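Local coordinates for SNF1-like protein kinase ssp2 (PDB 2QRD) that probably phosphorylates serine and threonine residues as the catalytic subunit of an AMPK-type energy-sensing complex, its C-terminal part binding the partner subunits, at residues F121-L124 against D125-M129. Residues are numbered along the deposited sequence; the frame is centred on the assembly and turned at random.
Sequences FPFL and DLCAM
The first turn of helix 123-136 is entered through a cis peptide bond before Pro-122, and its backbone pairs Pro-122 with Leu-126 and Phe-123 with Cys-127. Leu-126 N donates to Pro-122 O at 2.9 Å; Cys-127 N reaches Phe-123 O at 3.0 Å. Ala-128 N meets Leu-124 O at 3.2 Å. On the sheet side, Cys-127 SG lies over one face of the Phe-123 ring, 3.6 Å from its centroid and offset toward the rim, nearest CE1 and CZ. Phe-123 has CG anti to its backbone N (chi1 165°), which turns the ring toward the sheet, against Val-94 and Ile-78. Asp-125 has its carboxylate at the edge of the Phe-121 ring, although the modelled closeness there is doubtful, while OD2 is hydrogen-bonded to an aromatic side chain on the chain of another protein in the assembly. With an alanine in place of Asp-125 the carboxylate is gone, and that aromatic side chain is likely to lose its hydrogen-bonding mate. The i to i+4 bonds mark the helix start, and side-chain contacts with strands 89-101 and 74-84 show it packed on the antiparallel sheet, as in KA1-like adenylate-sensor domains.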
ATOM      1  N   PHE A 121       5.525   7.528  11.080  1.00 48.69           N
ATOM      2  CA  PHE A 121       4.322   8.065  11.703  1.00 49.51           C
ATOM      3  C   PHE A 121       4.493   8.151  13.224  1.00 49.54           C
ATOM      4  O   PHE A 121       5.027   7.230  13.823  1.00 50.32           O
ATOM      5  CB  PHE A 121       3.132   7.186  11.328  1.00 49.07           C
ATOM      6  CG  PHE A 121       2.780   7.284   9.890  1.00 48.75           C
ATOM      7  CD1 PHE A 121       3.307   6.396   8.964  1.00 49.22           C
ATOM      8  CD2 PHE A 121       1.940   8.301   9.437  1.00 47.41           C
ATOM      9  CE1 PHE A 121       2.964   6.505   7.602  1.00 48.25           C
ATOM     10  CE2 PHE A 121       1.612   8.415   8.104  1.00 45.23           C
ATOM     11  CZ  PHE A 121       2.122   7.514   7.187  1.00 46.86           C
ATOM     12  N   PRO A 122       3.994   9.223  13.866  1.00 49.55           N
ATOM     13  CA  PRO A 122       3.182  10.335  13.373  1.00 49.61           C
ATOM     14  C   PRO A 122       3.912  11.441  12.615  1.00 49.98           C
ATOM     15  O   PRO A 122       3.294  12.432  12.224  1.00 50.39           O
ATOM     16  CB  PRO A 122       2.565  10.876  14.657  1.00 48.95           C
ATOM     17  CG  PRO A 122       3.556  10.582  15.683  1.00 49.50           C
ATOM     18  CD  PRO A 122       4.129   9.271  15.332  1.00 49.66           C
ATOM     19  N   PHE A 123       5.206  11.270  12.400  1.00 50.48           N
ATOM     20  CA  PHE A 123       6.002  12.277  11.745  1.00 50.53           C
ATOM     21  C   PHE A 123       5.332  12.828  10.483  1.00 50.84           C
ATOM     22  O   PHE A 123       5.146  14.041  10.383  1.00 51.11           O
ATOM     23  CB  PHE A 123       7.404  11.741  11.411  1.00 50.06           C
ATOM     24  CG  PHE A 123       8.169  12.603  10.420  1.00 49.41           C
ATOM     25  CD1 PHE A 123       8.500  13.929  10.726  1.00 49.91           C
ATOM     26  CD2 PHE A 123       8.543  12.088   9.182  1.00 47.88           C
ATOM     27  CE1 PHE A 123       9.226  14.712   9.815  1.00 49.30           C
ATOM     28  CE2 PHE A 123       9.241  12.871   8.273  1.00 47.03           C
ATOM     29  CZ  PHE A 123       9.582  14.174   8.602  1.00 48.59           C
ATOM     30  N   LEU A 124       5.003  11.944   9.536  1.00 50.55           N
ATOM     31  CA  LEU A 124       4.344  12.346   8.303  1.00 51.47           C
ATOM     32  C   LEU A 124       2.939  12.940   8.477  1.00 51.66           C
ATOM     33  O   LEU A 124       2.498  13.711   7.621  1.00 51.45           O
ATOM     34  CB  LEU A 124       4.279  11.173   7.290  1.00 51.96           C
ATOM     35  CG  LEU A 124       5.552  10.750   6.543  1.00 50.84           C
ATOM     36  CD1 LEU A 124       5.282   9.500   5.713  1.00 52.21           C
ATOM     37  CD2 LEU A 124       6.060  11.891   5.685  1.00 49.18           C
ATOM     38  N   ASP A 125       2.222  12.559   9.543  1.00 52.32           N
ATOM     39  CA  ASP A 125       0.905  13.184   9.846  1.00 52.60           C
ATOM     40  C   ASP A 125       1.107  14.588  10.374  1.00 52.26           C
ATOM     41  O   ASP A 125       0.340  15.457  10.110  1.00 52.45           O
ATOM     42  CB  ASP A 125       0.066  12.361  10.832  1.00 52.87           C
ATOM     43  CG  ASP A 125      -0.039  10.878  10.440  1.00 53.33           C
ATOM     44  OD1 ASP A 125       0.559  10.045  11.128  1.00 57.29           O
ATOM     45  OD2 ASP A 125      -0.691  10.529   9.452  1.00 54.22           O
ATOM     46  N   LEU A 126       2.202  14.815  11.076  1.00 53.17           N
ATOM     47  CA  LEU A 126       2.606  16.166  11.489  1.00 52.85           C
ATOM     48  C   LEU A 126       3.106  17.090  10.347  1.00 52.88           C
ATOM     49  O   LEU A 126       2.799  18.294  10.336  1.00 52.78           O
ATOM     50  CB  LEU A 126       3.633  16.054  12.604  1.00 52.81           C
ATOM     51  CG  LEU A 126       3.083  15.984  14.051  1.00 53.20           C
ATOM     52  CD1 LEU A 126       1.664  15.567  14.219  1.00 51.36           C
ATOM     53  CD2 LEU A 126       4.007  15.176  14.955  1.00 51.48           C
ATOM     54  N   CYS A 127       3.847  16.525   9.392  1.00 52.51           N
ATOM     55  CA  CYS A 127       4.287  17.239   8.216  1.00 52.75           C
ATOM     56  C   CYS A 127       3.129  17.708   7.348  1.00 52.76           C
ATOM     57  O   CYS A 127       3.212  18.767   6.723  1.00 52.84           O
ATOM     58  CB  CYS A 127       5.182  16.343   7.372  1.00 54.03           C
ATOM     59  SG  CYS A 127       6.830  16.015   8.027  1.00 56.19           S
ATOM     60  N   ALA A 128       2.060  16.908   7.281  1.00 53.04           N
ATOM     61  CA  ALA A 128       0.850  17.273   6.554  1.00 52.88           C
ATOM     62  C   ALA A 128       0.158  18.465   7.209  1.00 53.59           C
ATOM     63  O   ALA A 128      -0.338  19.350   6.515  1.00 54.39           O
ATOM     64  CB  ALA A 128      -0.105  16.068   6.427  1.00 52.41           C
ATOM     65  N   MET A 129       0.116  18.473   8.539  1.00 54.04           N
ATOM     66  CA  MET A 129      -0.334  19.608   9.345  1.00 56.08           C
ATOM     67  C   MET A 129       0.469  20.901   9.031  1.00 53.51           C
ATOM     68  O   MET A 129      -0.116  21.948   8.728  1.00 52.48           O
ATOM     69  CB  MET A 129      -0.241  19.226  10.847  1.00 55.47           C
ATOM     70  CG  MET A 129      -1.254  19.895  11.781  1.00 58.85           C
ATOM     71  SD  MET A 129      -1.403  19.204  13.500  1.00 65.12           S
ATOM     72  CE  MET A 129      -1.400  17.410  13.155  1.00 62.35           C
TER